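PDB 1O89: probable acrylyl-CoA reductase AcuI from Escherichia coli, which probably catalyses the NADPH-dependent reduction of acrylyl-CoA to propanoyl-CoA, working as a homodimer of the zinc-containing alcohol dehydrogenase family. Local coordinates for residues Val156-Asp161 / Gln284-Val289; Ala223-Leu228 / Val248-Asn253. All coordinates share one frame; numbering follows the deposited sequence.

Interaction 1 (Val156-Asp161 / Gln284-Val289)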
loop_
_atom_site.group_PDB
_atom_site.type_symbol
_atom_site.label_atom_id
_atom_site.label_comp_id
_atom_site.label_asym_id
_atom_site.label_seq_id
_atom_site.Cartn_x
_atom_site.Cartn_y
_atom_site.Cartn_z
ATOM N N VAL A 156 -2.370 -9.826 9.418
ATOM C CA VAL A 156 -2.564 -11.082 8.700
ATOM C C VAL A 156 -3.726 -10.921 7.727
ATOM O O VAL A 156 -3.640 -11.329 6.566
ATOM C CB VAL A 156 -2.822 -12.241 9.656
ATOM C CG1 VAL A 156 -3.339 -13.466 8.911
ATOM C CG2 VAL A 156 -1.544 -12.566 10.435
ATOM N N MET A 157 -4.788 -10.275 8.189
ATOM C CA MET A 157 -5.957 -10.026 7.347
ATOM C C MET A 157 -5.608 -9.131 6.147
ATOM O O MET A 157 -6.192 -9.285 5.082
ATOM C CB MET A 157 -7.072 -9.383 8.174
ATOM C CG MET A 157 -7.768 -10.341 9.080
ATOM S SD MET A 157 -8.590 -9.583 10.468
ATOM C CE MET A 157 -10.024 -8.900 9.721
ATOM N N ALA A 158 -4.681 -8.191 6.339
ATOM C CA ALA A 158 -4.216 -7.328 5.265
ATOM C C ALA A 158 -3.525 -8.143 4.195
ATOM O O ALA A 158 -3.755 -7.915 3.014
ATOM C CB ALA A 158 -3.273 -6.274 5.779
ATOM N N LEU A 159 -2.679 -9.085 4.612
ATOM C CA LEU A 159 -1.988 -9.951 3.666
ATOM C C LEU A 159 -2.979 -10.729 2.833
ATOM O O LEU A 159 -2.815 -10.806 1.624
ATOM C CB LEU A 159 -1.046 -10.927 4.367
ATOM C CG LEU A 159 0.097 -10.322 5.176
ATOM C CD1 LEU A 159 0.995 -11.411 5.669
ATOM C CD2 LEU A 159 0.861 -9.319 4.354
ATOM N N GLU A 160 -4.000 -11.291 3.484
ATOM C CA GLU A 160 -5.096 -12.001 2.813
ATOM C C GLU A 160 -5.919 -11.139 1.857
ATOM O O GLU A 160 -6.337 -11.626 0.809
ATOM C CB GLU A 160 -6.049 -12.607 3.834
ATOM C CG GLU A 160 -5.412 -13.669 4.710
ATOM C CD GLU A 160 -6.301 -14.124 5.853
ATOM O OE1 GLU A 160 -7.313 -13.460 6.134
ATOM O OE2 GLU A 160 -5.988 -15.167 6.458
ATOM N N ASP A 161 -6.158 -9.872 2.205
ATOM C CA ASP A 161 -6.897 -8.955 1.334
ATOM C C ASP A 161 -6.073 -8.675 0.094
ATOM O O ASP A 161 -6.616 -8.295 -0.931
ATOM C CB ASP A 161 -7.148 -7.590 1.981
ATOM C CG ASP A 161 -8.124 -7.620 3.136
ATOM O OD1 ASP A 161 -8.966 -8.531 3.227
ATOM O OD2 ASP A 161 -8.123 -6.689 3.981
ATOM N N GLN A 284 0.322 -1.734 2.881
ATOM C CA GLN A 284 -0.923 -1.554 3.594
ATOM C C GLN A 284 -0.614 -1.179 5.031
ATOM O O GLN A 284 -0.111 -1.986 5.803
ATOM C CB GLN A 284 -1.757 -2.841 3.588
ATOM C CG GLN A 284 -3.045 -2.735 4.400
ATOM C CD GLN A 284 -3.966 -1.704 3.828
ATOM O OE1 GLN A 284 -4.481 -1.892 2.728
ATOM N NE2 GLN A 284 -4.143 -0.591 4.535
ATOM N N GLY A 285 -0.936 0.049 5.390
ATOM C CA GLY A 285 -0.819 0.488 6.760
ATOM C C GLY A 285 -1.907 -0.118 7.613
ATOM O O GLY A 285 -3.049 -0.243 7.173
ATOM N N VAL A 286 -1.550 -0.504 8.828
ATOM C CA VAL A 286 -2.488 -1.123 9.743
ATOM C C VAL A 286 -2.522 -0.351 11.040
ATOM O O VAL A 286 -1.586 -0.429 11.836
ATOM C CB VAL A 286 -2.102 -2.573 10.064
ATOM C CG1 VAL A 286 -2.961 -3.107 11.193
ATOM C CG2 VAL A 286 -2.246 -3.442 8.818
ATOM N N ASP A 287 -3.601 0.401 11.238
ATOM C CA ASP A 287 -3.860 1.087 12.505
ATOM C C ASP A 287 -4.741 0.215 13.369
ATOM O O ASP A 287 -5.674 -0.405 12.869
ATOM C CB ASP A 287 -4.534 2.434 12.227
ATOM C CG ASP A 287 -5.157 3.038 13.445
ATOM O OD1 ASP A 287 -4.407 3.360 14.399
ATOM O OD2 ASP A 287 -6.388 3.210 13.540
ATOM N N SER A 288 -4.424 0.155 14.660
ATOM C CA SER A 288 -5.198 -0.579 15.645
ATOM C C SER A 288 -6.052 0.349 16.517
ATOM O O SER A 288 -6.961 -0.099 17.191
ATOM C CB SER A 288 -4.253 -1.381 16.546
ATOM O OG SER A 288 -3.666 -0.552 17.550
ATOM N N VAL A 289 -5.738 1.633 16.521
ATOM C CA VAL A 289 -6.316 2.562 17.490
ATOM C C VAL A 289 -7.774 2.895 17.177
ATOM O O VAL A 289 -8.623 2.862 18.079
ATOM C CB VAL A 289 -5.479 3.862 17.575
ATOM C CG1 VAL A 289 -6.116 4.881 18.531
ATOM C CG2 VAL A 289 -4.035 3.526 17.988
HETATM O O HOH W 1 -6.332 -4.535 3.804
#

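Interaction 2 (Ala223-Leu228 / Val248-Asn253)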
loop_
_atom_site.group_PDB
_atom_site.type_symbol
_atom_site.label_atom_id
_atom_site.label_comp_id
_atom_site.label_asym_id
_atom_site.label_seq_id
_atom_site.Cartn_x
_atom_site.Cartn_y
_atom_site.Cartn_z
ATOM N N ALA A 223 19.338 -3.237 6.890
ATOM C CA ALA A 223 19.722 -1.834 7.036
ATOM C C ALA A 223 19.694 -1.151 5.667
ATOM O O ALA A 223 18.620 -1.008 5.072
ATOM C CB ALA A 223 21.086 -1.728 7.699
ATOM N N GLU A 224 20.845 -0.744 5.149
ATOM C CA GLU A 224 20.874 -0.078 3.854
ATOM C C GLU A 224 20.347 -1.046 2.793
ATOM O O GLU A 224 20.449 -2.277 2.933
ATOM C CB GLU A 224 22.286 0.441 3.497
ATOM C CG GLU A 224 22.339 1.924 3.114
ATOM C CD GLU A 224 23.215 2.211 1.897
ATOM O OE1 GLU A 224 22.738 2.039 0.750
ATOM O OE2 GLU A 224 24.382 2.624 2.080
ATOM N N SER A 225 19.737 -0.475 1.764
ATOM C CA SER A 225 19.186 -1.246 0.672
ATOM C C SER A 225 19.250 -0.439 -0.616
ATOM O O SER A 225 19.164 0.791 -0.604
ATOM C CB SER A 225 17.735 -1.609 0.986
ATOM O OG SER A 225 16.864 -0.550 0.637
ATOM N N ARG A 226 19.403 -1.135 -1.730
ATOM C CA ARG A 226 19.172 -0.535 -3.029
ATOM C C ARG A 226 17.651 -0.411 -3.221
ATOM O O ARG A 226 16.876 -1.062 -2.513
ATOM C CB ARG A 226 19.791 -1.400 -4.141
ATOM C CG ARG A 226 21.315 -1.403 -4.174
ATOM C CD ARG A 226 21.918 -2.572 -4.974
ATOM N NE ARG A 226 21.623 -3.863 -4.340
ATOM C CZ ARG A 226 22.275 -4.373 -3.285
ATOM N NH1 ARG A 226 23.297 -3.723 -2.728
ATOM N NH2 ARG A 226 21.905 -5.553 -2.787
ATOM N N PRO A 227 17.228 0.431 -4.165
ATOM C CA PRO A 227 15.804 0.567 -4.504
ATOM C C PRO A 227 15.123 -0.773 -4.803
ATOM O O PRO A 227 13.993 -0.997 -4.358
ATOM C CB PRO A 227 15.829 1.442 -5.765
ATOM C CG PRO A 227 17.115 2.188 -5.705
ATOM C CD PRO A 227 18.079 1.322 -4.983
ATOM N N LEU A 228 15.804 -1.633 -5.558
ATOM C CA LEU A 228 15.343 -2.997 -5.804
ATOM C C LEU A 228 16.434 -4.008 -5.460
ATOM O O LEU A 228 17.579 -3.873 -5.895
ATOM C CB LEU A 228 14.929 -3.181 -7.267
ATOM C CG LEU A 228 13.782 -2.310 -7.789
ATOM C CD1 LEU A 228 13.549 -2.571 -9.275
ATOM C CD2 LEU A 228 12.491 -2.524 -6.996
ATOM N N VAL A 248 12.841 -4.483 3.320
ATOM C CA VAL A 248 11.811 -5.489 3.078
ATOM C C VAL A 248 11.019 -5.183 1.805
ATOM O O VAL A 248 10.689 -6.089 1.045
ATOM C CB VAL A 248 10.830 -5.573 4.276
ATOM C CG1 VAL A 248 9.567 -6.371 3.922
ATOM C CG2 VAL A 248 11.505 -6.171 5.503
ATOM N N LEU A 249 10.716 -3.905 1.588
ATOM C CA LEU A 249 9.989 -3.470 0.401
ATOM C C LEU A 249 10.763 -3.740 -0.885
ATOM O O LEU A 249 10.189 -4.172 -1.866
ATOM C CB LEU A 249 9.648 -1.981 0.487
ATOM C CG LEU A 249 8.450 -1.618 1.363
ATOM C CD1 LEU A 249 8.493 -0.137 1.690
ATOM C CD2 LEU A 249 7.127 -2.004 0.692
ATOM N N ALA A 250 12.068 -3.476 -0.867
ATOM C CA ALA A 250 12.922 -3.732 -2.018
ATOM C C ALA A 250 13.122 -5.234 -2.274
ATOM O O ALA A 250 13.541 -5.627 -3.363
ATOM C CB ALA A 250 14.250 -3.052 -1.834
ATOM N N GLN A 251 12.799 -6.060 -1.276
ATOM C CA GLN A 251 12.884 -7.524 -1.376
ATOM C C GLN A 251 11.544 -8.207 -1.687
ATOM O O GLN A 251 11.496 -9.419 -1.819
ATOM C CB GLN A 251 13.429 -8.119 -0.068
ATOM C CG GLN A 251 14.885 -7.834 0.202
ATOM C CD GLN A 251 15.351 -8.375 1.547
ATOM O OE1 GLN A 251 14.583 -8.427 2.525
ATOM N NE2 GLN A 251 16.603 -8.751 1.611
ATOM N N MET A 252 10.460 -7.441 -1.789
ATOM C CA MET A 252 9.135 -8.017 -2.052
ATOM C C MET A 252 9.025 -8.605 -3.471
ATOM O O MET A 252 9.435 -7.985 -4.450
ATOM C CB MET A 252 8.052 -6.963 -1.866
ATOM C CG MET A 252 7.917 -6.414 -0.448
ATOM S SD MET A 252 7.738 -7.687 0.866
ATOM C CE MET A 252 6.358 -8.605 0.145
ATOM N N ASN A 253 8.492 -9.823 -3.552
ATOM C CA ASN A 253 8.065 -10.433 -4.808
ATOM C C ASN A 253 7.117 -9.515 -5.539
ATOM O O ASN A 253 6.425 -8.722 -4.908
ATOM C CB ASN A 253 7.294 -11.729 -4.552
ATOM C CG ASN A 253 8.187 -12.883 -4.125
ATOM O OD1 ASN A 253 9.426 -12.773 -4.116
ATOM N ND2 ASN A 253 7.562 -14.003 -3.783
#

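Interaction 1 (Val156-Asp161 / Gln284-Val289)
Gln284 swings CG away from its backbone N (chi1 176°) and bends at chi2 (63°), which lays its CG methylene against the methyl of Ala158, CB to CG 3.8 Å, and doubles its amide back over its own strand. There NE2 reaches Gly285 O at 2.9 Å in a nearly straight bond within the amide plane. Val286 adds a looser apolar touch, CG2 to Ala158 CB 4.3 Å, and packs on Leu154 and Cys155 of the same helix. Within the two segments, a single methyl near the end of helix 139-161 thus meets strand 282-285, the outermost strand of this subunit's parallel sheet in the Rossmann-type domain, and Val286 just after it. Gln284 OE1 accepts from Arg282 NE of the second subunit, whose strand continues the sheet antiparallel; a water held by Asp161 OD2 at 2.8 Å reaches OE1 only weakly. Cut back to an alanine here, the residue would probably leave Arg282 of the second subunit without this acceptor, Gly285 O without its amide donor and the Ala158 methyl less covered. Further along, Ser288 belongs to the NADP(+) site. The helix contact is therefore mainly apolar, while the amide's polar ends serve the strand and the dimer interface.

Interaction 2 (Ala223-Leu228 / Val248-Asn253)
This is a small van der Waals contact at the surface of the nucleotide-binding domain, where the loop between strands 213-218 and 233-238 runs past the C-terminal end of helix 242-250. It converges on one residue, Ala250, chiefly on its methyl. This buried methyl points into the loop and meets two successive backbone carbonyls, with CB 3.4 Å from Arg226 O and 3.3 Å from Pro227 O. Both are close carbon-to-oxygen approaches, and they bring the loop backbone close against the helix. Ser225 flanks the same methyl more distantly, its OG 4.4 Å from Ala250 CB. A chi1 of 84° turns this hydroxyl along its own chain, where OG donates to Arg226 O at 3.2 Å from well above the carbonyl plane. Arg226 O thus receives a hydroxyl while lying against a methyl.

At the other end of the contact the two backbones come near each other, the CA atoms of Leu228 and Ala250 being 4.6 Å apart. The Leu228 side chain turns instead to helix 274-279, where it packs on Met274, Pro275 and Arg279. The ring of Pro227 is directed away from Ala250 and packs on Phe267 of the second subunit, and the guanidinium of Arg226 forms a salt bridge with Glu229. Apart from Ser225, the loop therefore meets the helix mainly with its backbone, while the side chains of residues 226-228 go to other neighbours. Just beyond it, backbone hydrogen bonds link Ala250 with Glu229 and Gln251 with Val232 and Trp233, tying the helix end to the start of strand 233-238 and the residues leading into it. Within the contact itself, a methyl against carbonyl oxygens supplies little directional attraction, so the fit rests on shape rather than on polar bonding.

How the interactions relate
From the N terminus, the chain first supplies 156-161 at the end of helix 139-161, then enters the parallel sheet of the nucleotide-binding domain. Beyond strand 213-218 comes loop 223-228, which meets 248-253 after only 20 residues, so interaction 2 closes a short loop containing strand 233-238 and most of helix 242-250. The chain continues through strand 256-260 and helix 274-279 to 284-289, where interaction 1 closes a far longer loop that encompasses the shorter one. Interaction 1 ties a helix to the subunit's outermost strand, at the dimer interface; interaction 2 fastens a peripheral loop to a helix end. Their centres lie 20 Å apart and they do not touch.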